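Local coordinates for protein putative angiotensinogen (Lampetra fluviatilis, PDB 5INW) that binds heparin and, as a serpin, inhibits thrombin, heparin promoting the inhibition through a template mechanism, at residues S83-L88 against S109-A114; K149-F154 against H194-N199; N174-K179 against L240-V245. The protein carries 1 engineered substitution. All blocks are in the same frame, centred on the assembly; numbering follows the deposited sequence.

Contact 1 (S83-L88 against S109-A114); sequences SAVNGL and SPLSIA
Val85 lies at the middle of this helix crossing, its two methyls splitting the work. CG1 stands anti to the backbone N (chi1 166°) and faces two partners: it lies 3.9 Å from Pro110 CB, and at the same 3.9 Å it meets Leu111 CD2, a side chain that crosses it at about a right angle. CG2 is turned to the next turn of the other helix, where Ala114 CB sits 4.2 Å off. One turn on, Leu88 brings CD2 to within 4.0 Å of that same Ala114 CB, so that this one methyl is touched by both Val85 and Leu88. The axes of the segments 83-88 and 110-114 cross almost perpendicularly (95°), 9.2 Å apart at their closest. Opposed to this packed strip is the partly exposed back of 83-88, where Ser83, Ala84 and Gly87 take no part. Helix 110-122 begins just here: Ser109 is its N-cap, with OG accepting from Ser112 N, and that hydroxyl also bonds Ile25 O of the separate C-terminal peptide chain. Asn86, beside the interface, binds the same peptide's backbone at Arg22 and Val24. The side chains that meet are all apolar; the joint rests on shape and burial, while polar groups at its margin hold the cleaved-off peptide.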
ATOM      1  N   SER A  83       6.747  -9.537   7.075  1.00 64.70           N
ATOM      2  CA  SER A  83       6.125  -9.142   8.378  1.00 64.33           C
ATOM      3  C   SER A  83       6.687  -7.858   8.939  1.00 58.75           C
ATOM      4  O   SER A  83       5.996  -7.197   9.677  1.00 55.63           O
ATOM      5  CB  SER A  83       6.282 -10.227   9.430  1.00 66.44           C
ATOM      6  OG  SER A  83       7.604 -10.717   9.371  1.00 72.35           O
ATOM      7  N   ALA A  84       7.935  -7.532   8.590  1.00 56.00           N
ATOM      8  CA  ALA A  84       8.514  -6.244   8.892  1.00 55.91           C
ATOM      9  C   ALA A  84       7.762  -5.180   8.180  1.00 54.21           C
ATOM     10  O   ALA A  84       7.434  -4.164   8.771  1.00 56.27           O
ATOM     11  CB  ALA A  84       9.983  -6.176   8.487  1.00 57.96           C
ATOM     12  N   VAL A  85       7.519  -5.420   6.896  1.00 53.26           N
ATOM     13  CA  VAL A  85       6.829  -4.478   6.025  1.00 51.33           C
ATOM     14  C   VAL A  85       5.406  -4.384   6.475  1.00 50.24           C
ATOM     15  O   VAL A  85       4.869  -3.300   6.550  1.00 51.44           O
ATOM     16  CB  VAL A  85       6.928  -4.890   4.539  1.00 52.11           C
ATOM     17  CG1 VAL A  85       5.967  -4.131   3.666  1.00 52.83           C
ATOM     18  CG2 VAL A  85       8.336  -4.634   4.038  1.00 52.93           C
ATOM     19  N   ASN A  86       4.796  -5.512   6.797  1.00 49.39           N
ATOM     20  CA  ASN A  86       3.456  -5.488   7.363  1.00 48.56           C
ATOM     21  C   ASN A  86       3.450  -4.718   8.658  1.00 48.43           C
ATOM     22  O   ASN A  86       2.556  -3.904   8.877  1.00 50.12           O
ATOM     23  CB  ASN A  86       2.932  -6.894   7.602  1.00 48.34           C
ATOM     24  CG  ASN A  86       2.675  -7.617   6.324  1.00 48.29           C
ATOM     25  OD1 ASN A  86       2.730  -7.049   5.216  1.00 48.49           O
ATOM     26  ND2 ASN A  86       2.419  -8.874   6.445  1.00 50.65           N
ATOM     27  N   GLY A  87       4.457  -4.963   9.495  1.00 47.21           N
ATOM     28  CA  GLY A  87       4.625  -4.253  10.746  1.00 47.08           C
ATOM     29  C   GLY A  87       4.610  -2.749  10.562  1.00 46.04           C
ATOM     30  O   GLY A  87       3.864  -2.059  11.228  1.00 43.85           O
ATOM     31  N   LEU A  88       5.434  -2.267   9.624  1.00 45.75           N
ATOM     32  CA  LEU A  88       5.424  -0.880   9.181  1.00 45.29           C
ATOM     33  C   LEU A  88       4.011  -0.438   8.750  1.00 46.30           C
ATOM     34  O   LEU A  88       3.581   0.633   9.124  1.00 46.42           O
ATOM     35  CB  LEU A  88       6.357  -0.700   7.980  1.00 45.06           C
ATOM     36  CG  LEU A  88       6.502   0.719   7.435  1.00 44.87           C
ATOM     37  CD1 LEU A  88       7.519   1.442   8.291  1.00 47.36           C
ATOM     38  CD2 LEU A  88       6.950   0.742   5.994  1.00 44.74           C
ATOM     39  N   SER A 109      -0.620   1.158   0.321  1.00 41.05           N
ATOM     40  CA  SER A 109       0.246  -0.015   0.146  1.00 41.45           C
ATOM     41  C   SER A 109       1.509   0.091   0.992  1.00 40.04           C
ATOM     42  O   SER A 109       2.329   0.970   0.767  1.00 38.35           O
ATOM     43  CB  SER A 109       0.680  -0.148  -1.317  1.00 41.81           C
ATOM     44  OG  SER A 109       1.747  -1.108  -1.417  1.00 44.09           O
ATOM     45  N   PRO A 110       1.689  -0.810   1.952  1.00 43.17           N
ATOM     46  CA  PRO A 110       2.955  -0.809   2.714  1.00 43.53           C
ATOM     47  C   PRO A 110       4.176  -1.054   1.882  1.00 42.27           C
ATOM     48  O   PRO A 110       5.183  -0.418   2.150  1.00 45.67           O
ATOM     49  CB  PRO A 110       2.779  -1.938   3.740  1.00 44.31           C
ATOM     50  CG  PRO A 110       1.312  -2.112   3.892  1.00 44.21           C
ATOM     51  CD  PRO A 110       0.710  -1.739   2.545  1.00 45.02           C
ATOM     52  N   LEU A 111       4.096  -1.920   0.877  1.00 43.12           N
ATOM     53  CA  LEU A 111       5.242  -2.166  -0.031  1.00 44.91           C
ATOM     54  C   LEU A 111       5.735  -0.937  -0.776  1.00 41.78           C
ATOM     55  O   LEU A 111       6.950  -0.760  -0.943  1.00 39.91           O
ATOM     56  CB  LEU A 111       4.898  -3.202  -1.100  1.00 48.06           C
ATOM     57  CG  LEU A 111       4.795  -4.649  -0.647  1.00 52.52           C
ATOM     58  CD1 LEU A 111       4.380  -5.462  -1.855  1.00 54.27           C
ATOM     59  CD2 LEU A 111       6.092  -5.201  -0.081  1.00 54.06           C
ATOM     60  N   SER A 112       4.780  -0.158  -1.290  1.00 39.71           N
ATOM     61  CA  SER A 112       5.110   1.030  -2.047  1.00 39.61           C
ATOM     62  C   SER A 112       5.852   1.996  -1.145  1.00 40.22           C
ATOM     63  O   SER A 112       6.894   2.533  -1.526  1.00 39.80           O
ATOM     64  CB  SER A 112       3.871   1.727  -2.603  1.00 38.38           C
ATOM     65  OG  SER A 112       4.239   2.816  -3.442  1.00 35.75           O
ATOM     66  N   ILE A 113       5.317   2.185   0.053  1.00 37.88           N
ATOM     67  CA  ILE A 113       5.919   3.109   0.957  1.00 37.38           C
ATOM     68  C   ILE A 113       7.281   2.602   1.450  1.00 36.86           C
ATOM     69  O   ILE A 113       8.235   3.376   1.582  1.00 35.05           O
ATOM     70  CB  ILE A 113       4.986   3.457   2.125  1.00 38.63           C
ATOM     71  CG1 ILE A 113       3.730   4.134   1.593  1.00 39.42           C
ATOM     72  CG2 ILE A 113       5.679   4.446   3.091  1.00 39.89           C
ATOM     73  CD1 ILE A 113       2.637   4.349   2.641  1.00 39.46           C
ATOM     74  N   ALA A 114       7.381   1.303   1.719  1.00 37.68           N
ATOM     75  CA  ALA A 114       8.673   0.712   2.147  1.00 37.48           C
ATOM     76  C   ALA A 114       9.747   0.808   1.055  1.00 38.36           C
ATOM     77  O   ALA A 114      10.930   0.996   1.362  1.00 36.34           O
ATOM     78  CB  ALA A 114       8.495  -0.725   2.585  1.00 38.09           C
TER

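Contact 2 (K149-F154 against H194-N199)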
ATOM      1  N   LYS A 149      22.807  -6.391   4.896  1.00111.09           N
ATOM      2  CA  LYS A 149      21.938  -7.381   4.259  1.00109.31           C
ATOM      3  C   LYS A 149      20.429  -7.403   4.705  1.00110.48           C
ATOM      4  O   LYS A 149      19.690  -8.328   4.323  1.00105.21           O
ATOM      5  CB  LYS A 149      22.596  -8.774   4.358  1.00102.91           C
ATOM      6  CG  LYS A 149      23.830  -8.890   3.481  1.00 98.39           C
ATOM      7  CD  LYS A 149      24.101 -10.324   3.075  1.00 97.98           C
ATOM      8  CE  LYS A 149      25.485 -10.453   2.454  1.00 96.92           C
ATOM      9  NZ  LYS A 149      26.433 -10.854   3.515  1.00 98.00           N
ATOM     10  N   SER A 150      19.961  -6.393   5.461  1.00107.96           N
ATOM     11  CA  SER A 150      18.524  -6.248   5.726  1.00105.04           C
ATOM     12  C   SER A 150      17.840  -6.066   4.364  1.00105.08           C
ATOM     13  O   SER A 150      17.093  -6.935   3.937  1.00107.13           O
ATOM     14  CB  SER A 150      18.199  -5.098   6.699  1.00102.49           C
ATOM     15  OG  SER A 150      18.230  -5.523   8.054  1.00104.10           O
ATOM     16  N   MET A 151      18.188  -4.994   3.650  1.00104.31           N
ATOM     17  CA  MET A 151      17.568  -4.670   2.350  1.00100.28           C
ATOM     18  C   MET A 151      17.794  -5.681   1.206  1.00 91.21           C
ATOM     19  O   MET A 151      17.098  -5.595   0.197  1.00 81.65           O
ATOM     20  CB  MET A 151      17.967  -3.245   1.878  1.00105.38           C
ATOM     21  CG  MET A 151      17.262  -2.117   2.623  1.00108.99           C
ATOM     22  SD  MET A 151      17.733  -0.467   2.073  1.00122.87           S
ATOM     23  CE  MET A 151      19.466  -0.271   2.547  1.00125.04           C
ATOM     24  N   LYS A 152      18.756  -6.602   1.331  1.00 89.14           N
ATOM     25  CA  LYS A 152      18.999  -7.591   0.260  1.00 85.95           C
ATOM     26  C   LYS A 152      17.798  -8.531   0.088  1.00 84.79           C
ATOM     27  O   LYS A 152      17.465  -8.849  -1.046  1.00 76.55           O
ATOM     28  CB  LYS A 152      20.294  -8.412   0.408  1.00 88.58           C
ATOM     29  CG  LYS A 152      20.445  -9.448  -0.725  1.00 92.15           C
ATOM     30  CD  LYS A 152      21.822 -10.099  -0.914  1.00 98.03           C
ATOM     31  CE  LYS A 152      21.757 -11.209  -1.966  1.00 99.46           C
ATOM     32  NZ  LYS A 152      23.079 -11.758  -2.371  1.00 98.51           N
ATOM     33  N   TYR A 153      17.161  -8.962   1.197  1.00 85.24           N
ATOM     34  CA  TYR A 153      16.024  -9.892   1.143  1.00 82.71           C
ATOM     35  C   TYR A 153      14.695  -9.145   0.861  1.00 78.18           C
ATOM     36  O   TYR A 153      13.706  -9.784   0.511  1.00 78.77           O
ATOM     37  CB  TYR A 153      15.896 -10.749   2.406  1.00 87.23           C
ATOM     38  CG  TYR A 153      17.201 -11.327   2.962  1.00 98.97           C
ATOM     39  CD1 TYR A 153      17.798 -12.473   2.419  1.00102.07           C
ATOM     40  CD2 TYR A 153      17.827 -10.727   4.076  1.00105.54           C
ATOM     41  CE1 TYR A 153      18.983 -12.980   2.972  1.00108.40           C
ATOM     42  CE2 TYR A 153      19.005 -11.225   4.628  1.00110.22           C
ATOM     43  CZ  TYR A 153      19.590 -12.343   4.081  1.00112.83           C
ATOM     44  OH  TYR A 153      20.770 -12.795   4.661  1.00113.87           O
ATOM     45  N   PHE A 154      14.696  -7.810   0.950  1.00 71.63           N
ATOM     46  CA  PHE A 154      13.612  -6.974   0.417  1.00 67.77           C
ATOM     47  C   PHE A 154      13.455  -7.067  -1.130  1.00 66.60           C
ATOM     48  O   PHE A 154      12.350  -7.143  -1.649  1.00 70.64           O
ATOM     49  CB  PHE A 154      13.825  -5.509   0.835  1.00 68.69           C
ATOM     50  CG  PHE A 154      12.680  -4.622   0.495  1.00 67.28           C
ATOM     51  CD1 PHE A 154      11.470  -4.759   1.156  1.00 66.48           C
ATOM     52  CD2 PHE A 154      12.783  -3.677  -0.523  1.00 68.60           C
ATOM     53  CE1 PHE A 154      10.383  -3.961   0.834  1.00 62.46           C
ATOM     54  CE2 PHE A 154      11.687  -2.880  -0.860  1.00 68.04           C
ATOM     55  CZ  PHE A 154      10.488  -3.013  -0.164  1.00 64.40           C
ATOM     56  N   HIS A 194      20.702  -2.176  -8.055  1.00 62.51           N
ATOM     57  CA  HIS A 194      20.706  -3.592  -7.671  1.00 66.60           C
ATOM     58  C   HIS A 194      19.503  -3.981  -6.780  1.00 63.24           C
ATOM     59  O   HIS A 194      18.731  -4.837  -7.139  1.00 68.50           O
ATOM     60  CB  HIS A 194      22.081  -4.042  -7.068  1.00 74.41           C
ATOM     61  CG  HIS A 194      23.183  -4.140  -8.099  1.00 84.59           C
ATOM     62  ND1 HIS A 194      24.335  -3.368  -8.059  1.00 87.76           N
ATOM     63  CD2 HIS A 194      23.283  -4.889  -9.226  1.00 89.40           C
ATOM     64  CE1 HIS A 194      25.097  -3.654  -9.099  1.00 88.73           C
ATOM     65  NE2 HIS A 194      24.480  -4.570  -9.825  1.00 91.75           N
ATOM     66  N   LEU A 195      19.285  -3.318  -5.668  1.00 60.43           N
ATOM     67  CA  LEU A 195      18.146  -3.634  -4.797  1.00 60.18           C
ATOM     68  C   LEU A 195      16.757  -3.092  -5.223  1.00 57.91           C
ATOM     69  O   LEU A 195      15.727  -3.665  -4.819  1.00 62.84           O
ATOM     70  CB  LEU A 195      18.409  -3.087  -3.396  1.00 61.94           C
ATOM     71  CG  LEU A 195      19.736  -3.422  -2.731  1.00 63.22           C
ATOM     72  CD1 LEU A 195      19.705  -2.879  -1.306  1.00 61.76           C
ATOM     73  CD2 LEU A 195      20.014  -4.932  -2.770  1.00 65.37           C
ATOM     74  N   PHE A 196      16.704  -1.970  -5.951  1.00 53.33           N
ATOM     75  CA  PHE A 196      15.416  -1.349  -6.337  1.00 49.88           C
ATOM     76  C   PHE A 196      15.113  -1.358  -7.864  1.00 47.10           C
ATOM     77  O   PHE A 196      14.063  -0.964  -8.247  1.00 42.87           O
ATOM     78  CB  PHE A 196      15.317   0.058  -5.705  1.00 48.64           C
ATOM     79  CG  PHE A 196      15.501   0.050  -4.217  1.00 50.94           C
ATOM     80  CD1 PHE A 196      14.476  -0.400  -3.353  1.00 51.29           C
ATOM     81  CD2 PHE A 196      16.708   0.432  -3.642  1.00 53.62           C
ATOM     82  CE1 PHE A 196      14.652  -0.458  -1.972  1.00 48.29           C
ATOM     83  CE2 PHE A 196      16.878   0.393  -2.250  1.00 51.89           C
ATOM     84  CZ  PHE A 196      15.850  -0.057  -1.431  1.00 49.29           C
ATOM     85  N   LYS A 197      16.040  -1.831  -8.693  1.00 49.21           N
ATOM     86  CA  LYS A 197      15.895  -1.941 -10.138  1.00 49.52           C
ATOM     87  C   LYS A 197      15.672  -0.648 -10.818  1.00 48.72           C
ATOM     88  O   LYS A 197      14.959  -0.601 -11.795  1.00 51.68           O
ATOM     89  CB  LYS A 197      14.790  -2.906 -10.519  1.00 50.65           C
ATOM     90  CG  LYS A 197      14.842  -4.239  -9.823  1.00 54.78           C
ATOM     91  CD  LYS A 197      15.847  -5.198 -10.430  1.00 58.91           C
ATOM     92  CE  LYS A 197      16.758  -5.770  -9.337  1.00 63.37           C
ATOM     93  NZ  LYS A 197      17.504  -7.026  -9.703  1.00 67.70           N
ATOM     94  N   SER A 198      16.227   0.425 -10.291  1.00 51.35           N
ATOM     95  CA  SER A 198      16.077   1.747 -10.899  1.00 51.75           C
ATOM     96  C   SER A 198      17.422   2.248 -11.330  1.00 53.01           C
ATOM     97  O   SER A 198      18.350   2.272 -10.552  1.00 54.53           O
ATOM     98  CB  SER A 198      15.506   2.763  -9.926  1.00 52.58           C
ATOM     99  OG  SER A 198      15.371   4.004 -10.616  1.00 55.17           O
ATOM    100  N   ASN A 199      17.520   2.650 -12.584  1.00 56.26           N
ATOM    101  CA  ASN A 199      18.566   3.566 -13.010  1.00 58.18           C
ATOM    102  C   ASN A 199      18.110   4.954 -12.790  1.00 56.72           C
ATOM    103  O   ASN A 199      16.917   5.176 -12.664  1.00 62.97           O
ATOM    104  CB  ASN A 199      18.981   3.337 -14.429  1.00 60.74           C
ATOM    105  CG  ASN A 199      20.141   2.361 -14.507  1.00 66.26           C
ATOM    106  OD1 ASN A 199      19.940   1.196 -14.808  1.00 66.49           O
ATOM    107  ND2 ASN A 199      21.374   2.830 -14.167  1.00 71.52           N
TER
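Met151 presents its sulfur to the rim of the Phe196 ring, a Met-aromatic contact made edge-on: SD lies 5.3 Å from the ring centroid and 82° off the ring normal, close to the ring plane. CZ is the ring atom it meets, 4.0 Å from SD. Full extension of the Met151 chain about chi2 (180°) carries the sulfur out to this point before the chain bends at chi3. Phe154, one turn along the same helix, addresses the neighbouring rim atom, with its CE2 4.0 Å from Phe196 CE1 and the two side chains crossing at about a right angle. Phe196 is thus touched along its edge by two residues of 150-154, while Leu195 CB lies over one of its faces. These are the helices that serpin nomenclature calls D (150-161) and E (186-196); in antithrombin, helix D carries the heparin site, and a similar role is plausible here. Leu195 supplies the more exposed half of the interface. Its CD1 approaches Met151 CB at 3.6 Å, and CD2 rests against the backbone of Lys152, 4.2 Å from that residue's CA. Beyond Phe196 the chain turns at Lys197, with positive phi (61°), toward strand 200-203. Inward, Phe154 reaches Ile81 of helix 77-96 and Ser115 of helix 110-122, and Phe196 packs on Val119.

Contact 3 (N174-K179 against L240-V245); sequences NVVFSK and LVIVNV
Strands 174-179 and 240-245 run antiparallel, their axes 4.7 Å apart at 166°, and the hydrogen-bonded pairs Val175-Val243 and Phe177-Val241 each exchange two backbone bonds. Val175 N reaches Val243 O over 2.8 Å. At one end the amides of Asn174 and Asn244 meet: Asn244 ND2 donates to Asn174 OD1 over 2.9 Å in a nearly straight bond (175°). The acceptor lies in the donor's amide plane, yet the donor stands well above the acceptor's carbonyl plane, and the two amide planes are turned 53° apart. Both groups are gripped elsewhere too, Asn174 ND2 by Phe196 O and Asn244 OD1 by Ser112 OG. These strands belong to the large central sheet A of the serpin fold, and 238-251 also pairs with 405-417, the cleaved reactive loop inserted as a strand. On the face bearing the asparagines, Val176 CG1 touches Leu240 CD2 at 3.9 Å and its CG2 faces Ile242 CG1 at 4.2 Å; helix 110-122 packs on Ile242 with Val119 and Val120. Across the sheet, Phe177 has Val175 CG1 over one ring face, and Val243 CG2 comes to the ring edge, 4.3 Å from CE2. Met215 and Ile219 of helix 208-221 lie against Phe177 on that face of the sheet.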
ATOM      1  N   ASN A 174      10.266   1.090  -9.152  1.00 42.70           N
ATOM      2  CA  ASN A 174      10.912   2.274  -8.608  1.00 41.18           C
ATOM      3  C   ASN A 174      11.585   3.112  -9.685  1.00 40.48           C
ATOM      4  O   ASN A 174      12.178   2.595 -10.620  1.00 40.01           O
ATOM      5  CB  ASN A 174      11.986   1.893  -7.641  1.00 41.59           C
ATOM      6  CG  ASN A 174      11.476   1.008  -6.562  1.00 42.07           C
ATOM      7  OD1 ASN A 174      10.607   1.390  -5.746  1.00 44.06           O
ATOM      8  ND2 ASN A 174      12.035  -0.182  -6.511  1.00 43.63           N
ATOM      9  N   VAL A 175      11.506   4.423  -9.521  1.00 41.59           N
ATOM     10  CA  VAL A 175      12.155   5.374 -10.424  1.00 44.01           C
ATOM     11  C   VAL A 175      12.734   6.480  -9.598  1.00 41.86           C
ATOM     12  O   VAL A 175      12.103   6.896  -8.624  1.00 43.96           O
ATOM     13  CB  VAL A 175      11.180   5.953 -11.458  1.00 47.43           C
ATOM     14  CG1 VAL A 175      11.922   6.859 -12.424  1.00 52.10           C
ATOM     15  CG2 VAL A 175      10.545   4.820 -12.267  1.00 50.36           C
ATOM     16  N   VAL A 176      13.958   6.886  -9.928  1.00 39.89           N
ATOM     17  CA  VAL A 176      14.636   7.927  -9.209  1.00 39.71           C
ATOM     18  C   VAL A 176      15.116   8.993 -10.170  1.00 41.68           C
ATOM     19  O   VAL A 176      15.979   8.770 -11.057  1.00 43.70           O
ATOM     20  CB  VAL A 176      15.819   7.380  -8.380  1.00 40.71           C
ATOM     21  CG1 VAL A 176      16.581   8.516  -7.704  1.00 40.62           C
ATOM     22  CG2 VAL A 176      15.334   6.352  -7.330  1.00 40.57           C
ATOM     23  N   PHE A 177      14.585  10.185  -9.986  1.00 41.56           N
ATOM     24  CA  PHE A 177      15.033  11.338 -10.760  1.00 43.51           C
ATOM     25  C   PHE A 177      16.028  12.154  -9.942  1.00 42.83           C
ATOM     26  O   PHE A 177      15.853  12.329  -8.739  1.00 43.21           O
ATOM     27  CB  PHE A 177      13.822  12.194 -11.153  1.00 43.36           C
ATOM     28  CG  PHE A 177      12.796  11.461 -11.934  1.00 41.85           C
ATOM     29  CD1 PHE A 177      13.001  11.196 -13.281  1.00 40.30           C
ATOM     30  CD2 PHE A 177      11.606  11.012 -11.306  1.00 43.12           C
ATOM     31  CE1 PHE A 177      12.048  10.537 -14.035  1.00 41.77           C
ATOM     32  CE2 PHE A 177      10.624  10.330 -12.066  1.00 43.84           C
ATOM     33  CZ  PHE A 177      10.861  10.080 -13.442  1.00 43.45           C
ATOM     34  N   SER A 178      17.016  12.720 -10.608  1.00 45.19           N
ATOM     35  CA  SER A 178      18.050  13.516  -9.946  1.00 46.69           C
ATOM     36  C   SER A 178      18.307  14.836 -10.681  1.00 48.19           C
ATOM     37  O   SER A 178      18.237  14.902 -11.919  1.00 43.98           O
ATOM     38  CB  SER A 178      19.326  12.666  -9.836  1.00 47.65           C
ATOM     39  OG  SER A 178      20.447  13.443  -9.487  1.00 50.99           O
ATOM     40  N   LYS A 179      18.651  15.875  -9.905  1.00 52.50           N
ATOM     41  CA  LYS A 179      19.062  17.202 -10.486  1.00 58.28           C
ATOM     42  C   LYS A 179      20.211  17.063 -11.470  1.00 59.17           C
ATOM     43  O   LYS A 179      21.164  16.312 -11.236  1.00 58.37           O
ATOM     44  CB  LYS A 179      19.465  18.193  -9.415  1.00 60.11           C
ATOM     45  CG  LYS A 179      19.471  19.641  -9.839  1.00 63.89           C
ATOM     46  CD  LYS A 179      19.910  20.521  -8.669  1.00 67.31           C
ATOM     47  CE  LYS A 179      19.359  21.940  -8.741  1.00 71.39           C
ATOM     48  NZ  LYS A 179      20.036  22.774  -9.771  1.00 74.60           N
ATOM     49  N   LEU A 240      16.284  15.739  -5.730  1.00 46.38           N
ATOM     50  CA  LEU A 240      15.840  14.427  -6.232  1.00 46.14           C
ATOM     51  C   LEU A 240      14.370  14.200  -5.978  1.00 44.84           C
ATOM     52  O   LEU A 240      13.795  14.818  -5.084  1.00 46.06           O
ATOM     53  CB  LEU A 240      16.555  13.276  -5.550  1.00 46.59           C
ATOM     54  CG  LEU A 240      18.017  13.053  -5.856  1.00 47.95           C
ATOM     55  CD1 LEU A 240      18.854  13.813  -4.820  1.00 49.25           C
ATOM     56  CD2 LEU A 240      18.319  11.547  -5.870  1.00 47.37           C
ATOM     57  N   VAL A 241      13.800  13.273  -6.754  1.00 42.92           N
ATOM     58  CA  VAL A 241      12.449  12.772  -6.559  1.00 40.36           C
ATOM     59  C   VAL A 241      12.486  11.265  -6.692  1.00 40.27           C
ATOM     60  O   VAL A 241      12.924  10.786  -7.710  1.00 44.89           O
ATOM     61  CB  VAL A 241      11.496  13.340  -7.616  1.00 38.73           C
ATOM     62  CG1 VAL A 241      10.084  12.808  -7.401  1.00 39.01           C
ATOM     63  CG2 VAL A 241      11.488  14.833  -7.492  1.00 39.70           C
ATOM     64  N   ILE A 242      11.996  10.536  -5.697  1.00 37.92           N
ATOM     65  CA  ILE A 242      11.975   9.072  -5.688  1.00 37.90           C
ATOM     66  C   ILE A 242      10.540   8.667  -5.847  1.00 36.49           C
ATOM     67  O   ILE A 242       9.698   9.262  -5.266  1.00 33.23           O
ATOM     68  CB  ILE A 242      12.468   8.529  -4.327  1.00 37.88           C
ATOM     69  CG1 ILE A 242      13.971   8.815  -4.178  1.00 39.65           C
ATOM     70  CG2 ILE A 242      12.233   7.036  -4.160  1.00 37.08           C
ATOM     71  CD1 ILE A 242      14.456   8.779  -2.746  1.00 39.54           C
ATOM     72  N   VAL A 243      10.291   7.637  -6.636  1.00 37.85           N
ATOM     73  CA  VAL A 243       8.922   7.207  -6.974  1.00 38.09           C
ATOM     74  C   VAL A 243       8.835   5.706  -6.876  1.00 38.12           C
ATOM     75  O   VAL A 243       9.657   4.986  -7.432  1.00 40.23           O
ATOM     76  CB  VAL A 243       8.573   7.592  -8.428  1.00 38.35           C
ATOM     77  CG1 VAL A 243       7.333   6.870  -8.904  1.00 37.57           C
ATOM     78  CG2 VAL A 243       8.453   9.098  -8.548  1.00 39.13           C
ATOM     79  N   ASN A 244       7.862   5.229  -6.138  1.00 38.53           N
ATOM     80  CA  ASN A 244       7.419   3.851  -6.283  1.00 39.57           C
ATOM     81  C   ASN A 244       5.986   3.904  -6.778  1.00 38.50           C
ATOM     82  O   ASN A 244       5.162   4.678  -6.287  1.00 37.52           O
ATOM     83  CB  ASN A 244       7.422   3.061  -4.964  1.00 39.31           C
ATOM     84  CG  ASN A 244       6.886   1.688  -5.158  1.00 39.51           C
ATOM     85  OD1 ASN A 244       5.677   1.463  -5.125  1.00 38.80           O
ATOM     86  ND2 ASN A 244       7.764   0.779  -5.533  1.00 40.63           N
ATOM     87  N   VAL A 245       5.710   3.034  -7.719  1.00 38.81           N
ATOM     88  CA  VAL A 245       4.350   2.652  -8.030  1.00 40.45           C
ATOM     89  C   VAL A 245       4.194   1.140  -7.929  1.00 41.31           C
ATOM     90  O   VAL A 245       5.116   0.396  -8.207  1.00 39.90           O
ATOM     91  CB  VAL A 245       3.926   3.091  -9.434  1.00 40.09           C
ATOM     92  CG1 VAL A 245       4.222   4.549  -9.577  1.00 41.08           C
ATOM     93  CG2 VAL A 245       4.658   2.297 -10.498  1.00 40.65           C
TER

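Two helix-helix contacts sit on the sheet that holds contact 3. Contact 1 joins contact 2 through Phe154, whose CE1 packs 3.9 Å from Val85 CG2; their centres are about 15 Å apart. Contact 3 is tied to both by probable hydrogen bonds: Ser112 OG to Asn244 OD1 (2.6 Å) from contact 1, and Asn174 ND2 to Phe196 O (2.8 Å) from contact 2. Its centre lies about 19 Å from that of contact 1 and about 15 Å from that of contact 2. Ser112 of helix 110-122 also bonds Thr412, so it reaches both the inserted reactive-loop strand and its neighbour 238-251. This linkage corresponds to the serpin shutter, where helix B meets the opened sheet A.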